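Long-range contacts in phosphoribosylformylglycinamidine synthase 2 (Thermus thermophilus, PDB 3VIU), which belongs to the PurM-like (AIR synthase related) family, carries two copies of its paired N- and C-terminal domains in one chain, and holds ADP and magnesium here: residues S134-V142 against A717-G725; H185-R195 against I249-Q258. All blocks are in the same frame, centred on the assembly; numbering follows the deposited sequence.

Contact 1 of 2, residues S134-V142 against A717-G725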
ATOM      1  N   SER A 134      11.579  18.082  -5.195  1.00 19.03           N
ATOM      2  CA  SER A 134      10.282  17.440  -5.047  1.00 20.83           C
ATOM      3  C   SER A 134       9.648  17.220  -6.415  1.00 20.85           C
ATOM      4  O   SER A 134       9.112  16.147  -6.690  1.00 21.36           O
ATOM      5  CB  SER A 134       9.355  18.284  -4.174  1.00 22.23           C
ATOM      6  OG  SER A 134       9.866  18.402  -2.866  1.00 22.76           O
ATOM      7  N   ARG A 135       9.712  18.233  -7.274  1.00 21.92           N
ATOM      8  CA  ARG A 135       9.145  18.111  -8.612  1.00 23.58           C
ATOM      9  C   ARG A 135       9.893  17.038  -9.387  1.00 21.91           C
ATOM     10  O   ARG A 135       9.291  16.219 -10.079  1.00 22.07           O
ATOM     11  CB  ARG A 135       9.236  19.435  -9.377  1.00 25.63           C
ATOM     12  CG  ARG A 135       8.259  20.507  -8.926  1.00 31.23           C
ATOM     13  CD  ARG A 135       8.124  21.600  -9.994  1.00 35.98           C
ATOM     14  NE  ARG A 135       9.385  22.288 -10.281  1.00 40.90           N
ATOM     15  CZ  ARG A 135       9.891  23.282  -9.550  1.00 42.84           C
ATOM     16  NH1 ARG A 135       9.243  23.722  -8.475  1.00 42.14           N
ATOM     17  NH2 ARG A 135      11.049  23.841  -9.896  1.00 41.20           N
ATOM     18  N   TYR A 136      11.215  17.047  -9.270  1.00 20.88           N
ATOM     19  CA  TYR A 136      12.036  16.067  -9.965  1.00 19.52           C
ATOM     20  C   TYR A 136      11.631  14.631  -9.592  1.00 18.38           C
ATOM     21  O   TYR A 136      11.334  13.816 -10.461  1.00 19.84           O
ATOM     22  CB  TYR A 136      13.516  16.291  -9.632  1.00 17.66           C
ATOM     23  CG  TYR A 136      14.446  15.294 -10.287  1.00 18.16           C
ATOM     24  CD1 TYR A 136      14.818  15.429 -11.623  1.00 18.59           C
ATOM     25  CD2 TYR A 136      14.937  14.201  -9.575  1.00 18.00           C
ATOM     26  CE1 TYR A 136      15.654  14.502 -12.236  1.00 18.27           C
ATOM     27  CE2 TYR A 136      15.772  13.266 -10.176  1.00 18.34           C
ATOM     28  CZ  TYR A 136      16.127  13.422 -11.509  1.00 19.43           C
ATOM     29  OH  TYR A 136      16.944  12.491 -12.114  1.00 18.61           O
ATOM     30  N   LEU A 137      11.622  14.328  -8.299  1.00 16.69           N
ATOM     31  CA  LEU A 137      11.271  12.990  -7.837  1.00 15.84           C
ATOM     32  C   LEU A 137       9.877  12.565  -8.284  1.00 15.24           C
ATOM     33  O   LEU A 137       9.671  11.420  -8.682  1.00 12.57           O
ATOM     34  CB  LEU A 137      11.390  12.918  -6.310  1.00 15.50           C
ATOM     35  CG  LEU A 137      12.832  13.032  -5.806  1.00 16.43           C
ATOM     36  CD1 LEU A 137      12.893  13.272  -4.297  1.00 15.89           C
ATOM     37  CD2 LEU A 137      13.560  11.762  -6.183  1.00 18.05           C
ATOM     38  N   LEU A 138       8.926  13.492  -8.224  1.00 16.17           N
ATOM     39  CA  LEU A 138       7.552  13.212  -8.625  1.00 15.67           C
ATOM     40  C   LEU A 138       7.535  12.849 -10.109  1.00 16.35           C
ATOM     41  O   LEU A 138       6.889  11.883 -10.513  1.00 16.63           O
ATOM     42  CB  LEU A 138       6.676  14.445  -8.392  1.00 14.63           C
ATOM     43  CG  LEU A 138       5.169  14.302  -8.140  1.00 15.68           C
ATOM     44  CD1 LEU A 138       4.467  15.593  -8.583  1.00 12.05           C
ATOM     45  CD2 LEU A 138       4.601  13.127  -8.893  1.00 14.52           C
ATOM     46  N   LYS A 139       8.245  13.622 -10.924  1.00 15.35           N
ATOM     47  CA  LYS A 139       8.280  13.339 -12.348  1.00 17.85           C
ATOM     48  C   LYS A 139       8.916  11.974 -12.566  1.00 17.84           C
ATOM     49  O   LYS A 139       8.388  11.153 -13.310  1.00 19.33           O
ATOM     50  CB  LYS A 139       9.062  14.421 -13.093  1.00 18.44           C
ATOM     51  CG  LYS A 139       8.281  15.708 -13.332  1.00 21.46           C
ATOM     52  CD  LYS A 139       9.214  16.859 -13.690  1.00 24.96           C
ATOM     53  CE  LYS A 139       8.490  17.953 -14.449  1.00 27.34           C
ATOM     54  NZ  LYS A 139       7.329  18.476 -13.701  1.00 30.56           N
ATOM     55  N   GLY A 140      10.036  11.731 -11.888  1.00 16.09           N
ATOM     56  CA  GLY A 140      10.728  10.463 -12.016  1.00 14.50           C
ATOM     57  C   GLY A 140       9.926   9.215 -11.665  1.00 15.25           C
ATOM     58  O   GLY A 140       9.793   8.317 -12.504  1.00 14.91           O
ATOM     59  N   VAL A 141       9.376   9.137 -10.452  1.00 14.42           N
ATOM     60  CA  VAL A 141       8.641   7.933 -10.080  1.00 14.54           C
ATOM     61  C   VAL A 141       7.372   7.698 -10.890  1.00 15.22           C
ATOM     62  O   VAL A 141       7.077   6.558 -11.219  1.00 15.57           O
ATOM     63  CB  VAL A 141       8.307   7.844  -8.531  1.00 13.02           C
ATOM     64  CG1 VAL A 141       9.273   8.674  -7.721  1.00  8.12           C
ATOM     65  CG2 VAL A 141       6.881   8.228  -8.264  1.00 14.00           C
ATOM     66  N   VAL A 142       6.614   8.739 -11.228  1.00 17.10           N
ATOM     67  CA  VAL A 142       5.413   8.476 -12.016  1.00 18.41           C
ATOM     68  C   VAL A 142       5.794   8.080 -13.452  1.00 19.44           C
ATOM     69  O   VAL A 142       5.106   7.277 -14.078  1.00 21.47           O
ATOM     70  CB  VAL A 142       4.424   9.677 -12.035  1.00 18.63           C
ATOM     71  CG1 VAL A 142       4.320  10.281 -10.649  1.00 17.64           C
ATOM     72  CG2 VAL A 142       4.843  10.704 -13.067  1.00 20.70           C
ATOM     73  N   ALA A 717      -5.780  22.866 -11.870  1.00 22.55           N
ATOM     74  CA  ALA A 717      -4.453  23.378 -12.224  1.00 23.26           C
ATOM     75  C   ALA A 717      -3.187  22.997 -11.437  1.00 24.33           C
ATOM     76  O   ALA A 717      -2.175  22.651 -12.041  1.00 25.62           O
ATOM     77  CB  ALA A 717      -4.523  24.899 -12.330  1.00 22.36           C
ATOM     78  N   PRO A 718      -3.220  23.064 -10.093  1.00 24.55           N
ATOM     79  CA  PRO A 718      -2.079  22.744  -9.218  1.00 23.42           C
ATOM     80  C   PRO A 718      -1.113  21.623  -9.597  1.00 24.55           C
ATOM     81  O   PRO A 718       0.027  21.888  -9.965  1.00 24.13           O
ATOM     82  CB  PRO A 718      -2.739  22.503  -7.870  1.00 23.24           C
ATOM     83  CG  PRO A 718      -3.848  23.504  -7.892  1.00 25.15           C
ATOM     84  CD  PRO A 718      -4.428  23.318  -9.284  1.00 22.17           C
ATOM     85  N   LEU A 719      -1.546  20.373  -9.494  1.00 25.98           N
ATOM     86  CA  LEU A 719      -0.657  19.267  -9.821  1.00 27.96           C
ATOM     87  C   LEU A 719      -0.348  19.094 -11.293  1.00 29.15           C
ATOM     88  O   LEU A 719       0.668  18.499 -11.645  1.00 28.44           O
ATOM     89  CB  LEU A 719      -1.204  17.950  -9.275  1.00 29.20           C
ATOM     90  CG  LEU A 719      -1.002  17.739  -7.777  1.00 29.28           C
ATOM     91  CD1 LEU A 719      -1.343  16.299  -7.423  1.00 31.00           C
ATOM     92  CD2 LEU A 719       0.443  18.049  -7.410  1.00 28.97           C
ATOM     93  N   ARG A 720      -1.219  19.598 -12.160  1.00 31.33           N
ATOM     94  CA  ARG A 720      -0.989  19.460 -13.587  1.00 33.03           C
ATOM     95  C   ARG A 720       0.236  20.245 -14.021  1.00 35.07           C
ATOM     96  O   ARG A 720       1.032  19.753 -14.817  1.00 37.09           O
ATOM     97  CB  ARG A 720      -2.209  19.915 -14.386  1.00 33.23           C
ATOM     98  CG  ARG A 720      -2.011  19.810 -15.891  1.00 35.35           C
ATOM     99  CD  ARG A 720      -3.306  20.023 -16.663  1.00 35.95           C
ATOM    100  NE  ARG A 720      -4.257  18.925 -16.491  1.00 36.66           N
ATOM    101  CZ  ARG A 720      -4.031  17.663 -16.851  1.00 38.02           C
ATOM    102  NH1 ARG A 720      -2.875  17.314 -17.408  1.00 36.81           N
ATOM    103  NH2 ARG A 720      -4.970  16.746 -16.658  1.00 39.06           N
ATOM    104  N   GLU A 721       0.398  21.463 -13.513  1.00 37.04           N
ATOM    105  CA  GLU A 721       1.567  22.248 -13.889  1.00 39.11           C
ATOM    106  C   GLU A 721       2.808  21.696 -13.207  1.00 38.63           C
ATOM    107  O   GLU A 721       3.853  21.560 -13.839  1.00 38.59           O
ATOM    108  CB  GLU A 721       1.373  23.730 -13.550  1.00 41.33           C
ATOM    109  CG  GLU A 721       0.332  24.013 -12.492  1.00 48.87           C
ATOM    110  CD  GLU A 721      -0.134  25.467 -12.506  1.00 53.14           C
ATOM    111  OE1 GLU A 721      -1.049  25.809 -11.724  1.00 53.73           O
ATOM    112  OE2 GLU A 721       0.414  26.266 -13.300  1.00 56.37           O
ATOM    113  N   VAL A 722       2.690  21.359 -11.923  1.00 37.06           N
ATOM    114  CA  VAL A 722       3.817  20.802 -11.185  1.00 35.85           C
ATOM    115  C   VAL A 722       4.394  19.597 -11.920  1.00 36.60           C
ATOM    116  O   VAL A 722       5.608  19.474 -12.064  1.00 35.84           O
ATOM    117  CB  VAL A 722       3.400  20.358  -9.766  1.00 34.62           C
ATOM    118  CG1 VAL A 722       4.529  19.586  -9.095  1.00 30.86           C
ATOM    119  CG2 VAL A 722       3.047  21.572  -8.939  1.00 34.72           C
ATOM    120  N   LEU A 723       3.513  18.718 -12.391  1.00 37.91           N
ATOM    121  CA  LEU A 723       3.924  17.514 -13.103  1.00 38.27           C
ATOM    122  C   LEU A 723       4.280  17.798 -14.557  1.00 40.97           C
ATOM    123  O   LEU A 723       5.288  17.312 -15.059  1.00 41.92           O
ATOM    124  CB  LEU A 723       2.812  16.464 -13.058  1.00 35.25           C
ATOM    125  CG  LEU A 723       3.178  14.995 -12.803  1.00 33.03           C
ATOM    126  CD1 LEU A 723       2.178  14.106 -13.537  1.00 29.02           C
ATOM    127  CD2 LEU A 723       4.594  14.699 -13.278  1.00 33.63           C
ATOM    128  N   ASP A 724       3.447  18.578 -15.237  1.00 44.15           N
ATOM    129  CA  ASP A 724       3.695  18.898 -16.638  1.00 47.56           C
ATOM    130  C   ASP A 724       4.008  20.381 -16.841  1.00 50.20           C
ATOM    131  O   ASP A 724       3.408  21.040 -17.692  1.00 51.16           O
ATOM    132  CB  ASP A 724       2.484  18.502 -17.491  1.00 48.11           C
ATOM    133  CG  ASP A 724       2.055  17.060 -17.270  1.00 49.85           C
ATOM    134  OD1 ASP A 724       2.907  16.155 -17.373  1.00 50.80           O
ATOM    135  OD2 ASP A 724       0.859  16.828 -16.994  1.00 51.84           O
ATOM    136  N   GLY A 725       4.949  20.901 -16.060  1.00 52.48           N
ATOM    137  CA  GLY A 725       5.326  22.300 -16.182  1.00 54.80           C
ATOM    138  C   GLY A 725       6.726  22.585 -15.660  1.00 55.62           C
ATOM    139  O   GLY A 725       7.553  21.647 -15.617  1.00 56.75           O
TER
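Arg135 opens the contact with the aliphatic part of its side chain: CG lies 3.8 Å from CG1 of Val722 and the two side chains cross at about a right angle, while NH1 turns back to a weak bond with the carbonyl of Glu130. One turn on, Leu138 meets the same methyl group, its CD1 4.0 Å from Val722 CG1. With CG1 anti to the backbone N (chi1 171°), Val722 presents this branch to both partners. Lys139 runs past Leu723 in the opposite direction, CG against CD2 at 3.8 Å, and its last torsion bends the amine over the end of helix 708-723. There NZ donates to Leu723 O at 2.7 Å, coming from above the carbonyl plane rather than along a lone pair. Val142 closes the row, CG2 to Leu723 CD2 at 4.0 Å, tip to tip. The helix segments cross nearly at right angles (-85°), their axes 10.4 Å apart, and the last turn of helix 708-723 packs against helix 132-152 of the first PurM N-terminal-like domain. Arg413 touches Val142 and Leu723 and pairs with Asp724. The amine of Lys139, at the last carbonyls of helix 708-723, probably offsets the negative end of that helix's dipole.

Contact 2 of 2, residues H185-R195 against I249-Q258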
ATOM      1  N   HIS A 185      -6.700 -22.706  -7.001  1.00 41.45           N
ATOM      2  CA  HIS A 185      -5.321 -22.583  -7.472  1.00 41.38           C
ATOM      3  C   HIS A 185      -4.385 -21.887  -6.502  1.00 42.46           C
ATOM      4  O   HIS A 185      -3.252 -21.567  -6.864  1.00 41.30           O
ATOM      5  CB  HIS A 185      -5.287 -21.809  -8.790  1.00 40.82           C
ATOM      6  CG  HIS A 185      -6.049 -22.462  -9.896  1.00 41.05           C
ATOM      7  ND1 HIS A 185      -6.523 -21.761 -10.985  1.00 41.10           N
ATOM      8  CD2 HIS A 185      -6.405 -23.753 -10.095  1.00 41.58           C
ATOM      9  CE1 HIS A 185      -7.138 -22.592 -11.806  1.00 41.94           C
ATOM     10  NE2 HIS A 185      -7.081 -23.807 -11.289  1.00 42.46           N
ATOM     11  N   LEU A 186      -4.841 -21.642  -5.281  1.00 43.24           N
ATOM     12  CA  LEU A 186      -4.000 -20.953  -4.311  1.00 45.77           C
ATOM     13  C   LEU A 186      -2.687 -21.674  -4.008  1.00 48.20           C
ATOM     14  O   LEU A 186      -2.676 -22.715  -3.347  1.00 48.37           O
ATOM     15  CB  LEU A 186      -4.776 -20.716  -3.016  1.00 44.97           C
ATOM     16  CG  LEU A 186      -4.021 -20.019  -1.879  1.00 44.08           C
ATOM     17  CD1 LEU A 186      -3.150 -18.898  -2.415  1.00 42.77           C
ATOM     18  CD2 LEU A 186      -5.033 -19.480  -0.879  1.00 45.02           C
ATOM     19  N   LYS A 187      -1.584 -21.108  -4.494  1.00 50.68           N
ATOM     20  CA  LYS A 187      -0.261 -21.686  -4.273  1.00 53.70           C
ATOM     21  C   LYS A 187       0.617 -20.796  -3.390  1.00 54.32           C
ATOM     22  O   LYS A 187       0.402 -19.588  -3.290  1.00 54.35           O
ATOM     23  CB  LYS A 187       0.447 -21.942  -5.611  1.00 55.40           C
ATOM     24  CG  LYS A 187       0.849 -20.685  -6.372  1.00 57.08           C
ATOM     25  CD  LYS A 187       1.527 -21.039  -7.696  1.00 58.99           C
ATOM     26  CE  LYS A 187       1.778 -19.797  -8.556  1.00 58.82           C
ATOM     27  NZ  LYS A 187       2.275 -20.147  -9.917  1.00 57.70           N
ATOM     28  N   ARG A 188       1.611 -21.409  -2.756  1.00 55.98           N
ATOM     29  CA  ARG A 188       2.528 -20.699  -1.871  1.00 56.77           C
ATOM     30  C   ARG A 188       3.988 -21.022  -2.201  1.00 56.19           C
ATOM     31  O   ARG A 188       4.325 -21.348  -3.339  1.00 56.64           O
ATOM     32  CB  ARG A 188       2.229 -21.059  -0.407  1.00 58.12           C
ATOM     33  CG  ARG A 188       2.243 -22.558  -0.110  1.00 60.63           C
ATOM     34  CD  ARG A 188       1.023 -23.260  -0.697  1.00 62.19           C
ATOM     35  NE  ARG A 188       1.270 -24.675  -0.966  1.00 64.30           N
ATOM     36  CZ  ARG A 188       1.468 -25.603  -0.033  1.00 65.12           C
ATOM     37  NH1 ARG A 188       1.448 -25.273   1.253  1.00 66.55           N
ATOM     38  NH2 ARG A 188       1.686 -26.865  -0.387  1.00 64.19           N
ATOM     39  N   SER A 189       4.852 -20.926  -1.197  1.00 54.94           N
ATOM     40  CA  SER A 189       6.271 -21.198  -1.379  1.00 52.78           C
ATOM     41  C   SER A 189       6.643 -22.507  -0.683  1.00 50.60           C
ATOM     42  O   SER A 189       7.356 -22.505   0.322  1.00 49.85           O
ATOM     43  CB  SER A 189       7.094 -20.040  -0.802  1.00 54.21           C
ATOM     44  OG  SER A 189       8.474 -20.184  -1.087  1.00 54.47           O
ATOM     45  N   ARG A 190       6.151 -23.620  -1.221  1.00 47.02           N
ATOM     46  CA  ARG A 190       6.437 -24.929  -0.655  1.00 44.20           C
ATOM     47  C   ARG A 190       7.100 -25.863  -1.658  1.00 42.61           C
ATOM     48  O   ARG A 190       6.930 -25.720  -2.869  1.00 43.64           O
ATOM     49  CB  ARG A 190       5.153 -25.571  -0.137  1.00 44.05           C
ATOM     50  CG  ARG A 190       4.547 -24.864   1.059  1.00 44.38           C
ATOM     51  CD  ARG A 190       5.404 -25.020   2.307  1.00 43.21           C
ATOM     52  NE  ARG A 190       4.807 -24.344   3.458  1.00 43.08           N
ATOM     53  CZ  ARG A 190       4.605 -23.029   3.539  1.00 42.97           C
ATOM     54  NH1 ARG A 190       4.953 -22.232   2.536  1.00 41.08           N
ATOM     55  NH2 ARG A 190       4.053 -22.511   4.629  1.00 41.90           N
ATOM     56  N   ALA A 191       7.857 -26.821  -1.140  1.00 38.70           N
ATOM     57  CA  ALA A 191       8.554 -27.791  -1.971  1.00 35.86           C
ATOM     58  C   ALA A 191       8.674 -29.108  -1.215  1.00 33.42           C
ATOM     59  O   ALA A 191       8.940 -29.117  -0.014  1.00 33.16           O
ATOM     60  CB  ALA A 191       9.940 -27.266  -2.332  1.00 36.29           C
ATOM     61  N   SER A 192       8.470 -30.220  -1.912  1.00 31.42           N
ATOM     62  CA  SER A 192       8.571 -31.534  -1.280  1.00 29.88           C
ATOM     63  C   SER A 192       9.976 -32.084  -1.462  1.00 28.39           C
ATOM     64  O   SER A 192      10.763 -31.571  -2.257  1.00 26.48           O
ATOM     65  CB  SER A 192       7.542 -32.505  -1.872  1.00 29.38           C
ATOM     66  OG  SER A 192       7.697 -32.629  -3.276  1.00 31.52           O
ATOM     67  N   LEU A 193      10.299 -33.131  -0.720  1.00 28.23           N
ATOM     68  CA  LEU A 193      11.628 -33.702  -0.815  1.00 29.95           C
ATOM     69  C   LEU A 193      11.877 -34.407  -2.140  1.00 30.02           C
ATOM     70  O   LEU A 193      10.994 -35.072  -2.670  1.00 32.17           O
ATOM     71  CB  LEU A 193      11.866 -34.667   0.343  1.00 30.33           C
ATOM     72  CG  LEU A 193      13.279 -35.240   0.424  1.00 31.72           C
ATOM     73  CD1 LEU A 193      14.322 -34.129   0.253  1.00 31.36           C
ATOM     74  CD2 LEU A 193      13.432 -35.947   1.756  1.00 31.87           C
ATOM     75  N   GLY A 194      13.081 -34.242  -2.677  1.00 30.31           N
ATOM     76  CA  GLY A 194      13.438 -34.891  -3.929  1.00 28.29           C
ATOM     77  C   GLY A 194      12.968 -34.210  -5.197  1.00 27.19           C
ATOM     78  O   GLY A 194      12.865 -34.841  -6.244  1.00 26.13           O
ATOM     79  N   ARG A 195      12.702 -32.914  -5.116  1.00 27.19           N
ATOM     80  CA  ARG A 195      12.223 -32.167  -6.270  1.00 25.78           C
ATOM     81  C   ARG A 195      13.281 -31.243  -6.852  1.00 24.64           C
ATOM     82  O   ARG A 195      14.147 -30.741  -6.141  1.00 26.47           O
ATOM     83  CB  ARG A 195      11.015 -31.317  -5.870  1.00 24.80           C
ATOM     84  CG  ARG A 195       9.952 -32.069  -5.099  1.00 27.41           C
ATOM     85  CD  ARG A 195       9.438 -33.229  -5.924  1.00 29.33           C
ATOM     86  NE  ARG A 195       9.002 -32.757  -7.227  1.00 27.47           N
ATOM     87  CZ  ARG A 195       9.263 -33.380  -8.365  1.00 27.11           C
ATOM     88  NH1 ARG A 195       9.957 -34.505  -8.357  1.00 26.52           N
ATOM     89  NH2 ARG A 195       8.845 -32.866  -9.511  1.00 26.69           N
ATOM     90  N   ILE A 249       0.778 -22.393 -12.995  1.00 26.51           N
ATOM     91  CA  ILE A 249       0.005 -22.696 -11.803  1.00 28.68           C
ATOM     92  C   ILE A 249      -1.442 -23.025 -12.121  1.00 29.33           C
ATOM     93  O   ILE A 249      -2.037 -23.898 -11.482  1.00 30.08           O
ATOM     94  CB  ILE A 249      -0.006 -21.550 -10.800  1.00 28.83           C
ATOM     95  CG1 ILE A 249      -0.993 -21.893  -9.681  1.00 29.71           C
ATOM     96  CG2 ILE A 249      -0.358 -20.250 -11.498  1.00 32.34           C
ATOM     97  CD1 ILE A 249      -1.401 -20.748  -8.805  1.00 30.95           C
ATOM     98  N   GLU A 250      -2.018 -22.322 -13.092  1.00 29.09           N
ATOM     99  CA  GLU A 250      -3.401 -22.582 -13.461  1.00 29.85           C
ATOM    100  C   GLU A 250      -3.557 -24.005 -13.973  1.00 29.66           C
ATOM    101  O   GLU A 250      -4.657 -24.553 -13.970  1.00 29.44           O
ATOM    102  CB  GLU A 250      -3.876 -21.573 -14.501  1.00 29.16           C
ATOM    103  CG  GLU A 250      -4.228 -20.241 -13.878  1.00 32.23           C
ATOM    104  CD  GLU A 250      -4.557 -19.175 -14.896  1.00 33.67           C
ATOM    105  OE1 GLU A 250      -5.462 -19.393 -15.733  1.00 36.14           O
ATOM    106  OE2 GLU A 250      -3.911 -18.112 -14.849  1.00 36.12           O
ATOM    107  N   LEU A 251      -2.446 -24.602 -14.397  1.00 29.80           N
ATOM    108  CA  LEU A 251      -2.453 -25.976 -14.881  1.00 29.48           C
ATOM    109  C   LEU A 251      -2.069 -26.908 -13.747  1.00 31.18           C
ATOM    110  O   LEU A 251      -1.946 -28.115 -13.943  1.00 32.42           O
ATOM    111  CB  LEU A 251      -1.476 -26.157 -16.036  1.00 27.85           C
ATOM    112  CG  LEU A 251      -1.853 -25.423 -17.324  1.00 30.18           C
ATOM    113  CD1 LEU A 251      -0.897 -25.821 -18.438  1.00 28.19           C
ATOM    114  CD2 LEU A 251      -3.290 -25.759 -17.703  1.00 29.51           C
ATOM    115  N   ASP A 252      -1.873 -26.341 -12.561  1.00 32.27           N
ATOM    116  CA  ASP A 252      -1.511 -27.127 -11.386  1.00 33.78           C
ATOM    117  C   ASP A 252      -0.260 -27.962 -11.648  1.00 33.16           C
ATOM    118  O   ASP A 252      -0.233 -29.169 -11.383  1.00 33.65           O
ATOM    119  CB  ASP A 252      -2.674 -28.046 -11.001  1.00 36.02           C
ATOM    120  CG  ASP A 252      -2.425 -28.790  -9.708  1.00 38.74           C
ATOM    121  OD1 ASP A 252      -2.395 -28.137  -8.642  1.00 39.02           O
ATOM    122  OD2 ASP A 252      -2.256 -30.030  -9.763  1.00 41.31           O
ATOM    123  N   LEU A 253       0.778 -27.312 -12.164  1.00 31.70           N
ATOM    124  CA  LEU A 253       2.026 -27.997 -12.468  1.00 30.30           C
ATOM    125  C   LEU A 253       3.097 -27.763 -11.403  1.00 29.56           C
ATOM    126  O   LEU A 253       4.148 -28.412 -11.411  1.00 28.90           O
ATOM    127  CB  LEU A 253       2.547 -27.522 -13.821  1.00 28.94           C
ATOM    128  CG  LEU A 253       1.566 -27.704 -14.975  1.00 28.54           C
ATOM    129  CD1 LEU A 253       2.134 -27.078 -16.239  1.00 28.59           C
ATOM    130  CD2 LEU A 253       1.297 -29.185 -15.176  1.00 27.14           C
ATOM    131  N   VAL A 254       2.824 -26.849 -10.481  1.00 27.03           N
ATOM    132  CA  VAL A 254       3.797 -26.524  -9.450  1.00 26.33           C
ATOM    133  C   VAL A 254       3.277 -26.656  -8.025  1.00 26.80           C
ATOM    134  O   VAL A 254       2.083 -26.518  -7.770  1.00 28.30           O
ATOM    135  CB  VAL A 254       4.320 -25.088  -9.653  1.00 24.91           C
ATOM    136  CG1 VAL A 254       4.984 -24.971 -11.020  1.00 22.55           C
ATOM    137  CG2 VAL A 254       3.169 -24.097  -9.549  1.00 22.62           C
ATOM    138  N   GLU A 255       4.189 -26.919  -7.100  1.00 26.29           N
ATOM    139  CA  GLU A 255       3.836 -27.051  -5.693  1.00 27.24           C
ATOM    140  C   GLU A 255       4.394 -25.863  -4.916  1.00 26.26           C
ATOM    141  O   GLU A 255       4.083 -25.666  -3.742  1.00 25.92           O
ATOM    142  CB  GLU A 255       4.390 -28.362  -5.123  1.00 28.32           C
ATOM    143  CG  GLU A 255       5.859 -28.605  -5.419  1.00 30.08           C
ATOM    144  CD  GLU A 255       6.368 -29.893  -4.802  1.00 31.86           C
ATOM    145  OE1 GLU A 255       5.761 -30.956  -5.049  1.00 31.32           O
ATOM    146  OE2 GLU A 255       7.377 -29.844  -4.070  1.00 31.97           O
ATOM    147  N   GLY A 256       5.217 -25.069  -5.589  1.00 26.07           N
ATOM    148  CA  GLY A 256       5.802 -23.904  -4.957  1.00 24.89           C
ATOM    149  C   GLY A 256       6.395 -22.949  -5.975  1.00 24.71           C
ATOM    150  O   GLY A 256       7.007 -23.377  -6.959  1.00 24.99           O
ATOM    151  N   VAL A 257       6.209 -21.653  -5.742  1.00 23.25           N
ATOM    152  CA  VAL A 257       6.726 -20.621  -6.627  1.00 21.54           C
ATOM    153  C   VAL A 257       7.281 -19.489  -5.781  1.00 23.42           C
ATOM    154  O   VAL A 257       6.639 -19.035  -4.833  1.00 23.67           O
ATOM    155  CB  VAL A 257       5.627 -20.046  -7.531  1.00 21.50           C
ATOM    156  CG1 VAL A 257       6.236 -19.046  -8.491  1.00 19.47           C
ATOM    157  CG2 VAL A 257       4.920 -21.158  -8.283  1.00 19.35           C
ATOM    158  N   GLN A 258       8.479 -19.036  -6.126  1.00 24.59           N
ATOM    159  CA  GLN A 258       9.134 -17.963  -5.398  1.00 25.02           C
ATOM    160  C   GLN A 258       9.698 -16.934  -6.354  1.00 27.02           C
ATOM    161  O   GLN A 258      10.283 -17.279  -7.382  1.00 28.23           O
ATOM    162  CB  GLN A 258      10.279 -18.514  -4.545  1.00 25.28           C
ATOM    163  CG  GLN A 258       9.947 -18.665  -3.088  1.00 28.17           C
ATOM    164  CD  GLN A 258       9.447 -17.369  -2.487  1.00 28.61           C
ATOM    165  OE1 GLN A 258      10.158 -16.367  -2.464  1.00 31.42           O
ATOM    166  NE2 GLN A 258       8.217 -17.381  -2.008  1.00 29.78           N
TER
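Glu255 reaches Ser192 with its carboxylate: OE2 accepts from Ser192 OG at 2.9 Å through its syn lone pair and from Ser192 N at 2.4 Å, too short to be taken at face value. Its CG sits between the backbone N and the carbonyl carbon (chi1 50°), and the extended chain carries the carboxylate over. Arg195 NE is 4.3 Å from Glu255 OE1, too far for a salt bridge; its guanidinium pairs with Glu317. Val257 N donates to Arg188 O at 3.1 Å, nearly straight at 163° and in the carbonyl plane, tying the loop to edge strand 254-259 of the C-terminal-domain sheet. Gly256 CA lies 3.0 Å from Arg190 O, a CA-H...O contact. The extended chain of Lys187 packs with CD 3.9 Å from Val254 CG2. His185 lies at the end of helix 235-250, with Glu250 CA over one ring face, offset toward the rim, 4.2 Å from the centroid, a CH-pi contact. Glu67 of the ADP pocket bonds Ser189 N and pairs with Arg190, and the Gln258 side chain is about 6 Å from bound ADP. The Ser192 donors, if the short N bond is real, and the Arg195 charge would probably favour the ionised carboxylate.

From the N terminus, the chain reaches helix 132-152 within the first N-terminal-like domain; its 134-142 part waits for a partner that comes only at the C terminus. It then completes the first six-stranded sheet with strand 172-182 and enters the loop 185-195. Contact 2 closes a short loop here, 54 residues apart at its nearer ends, joining the connection between the first two domains to helix 235-250 and the outer strand 254-259 of the next sheet. Contact 1 closes 575 residues apart, bringing helix 708-723 back to the first domain, so contact 2 nests inside it. The two lie on opposite sides of the chain's centre, about 24 Å apart at their nearest atoms.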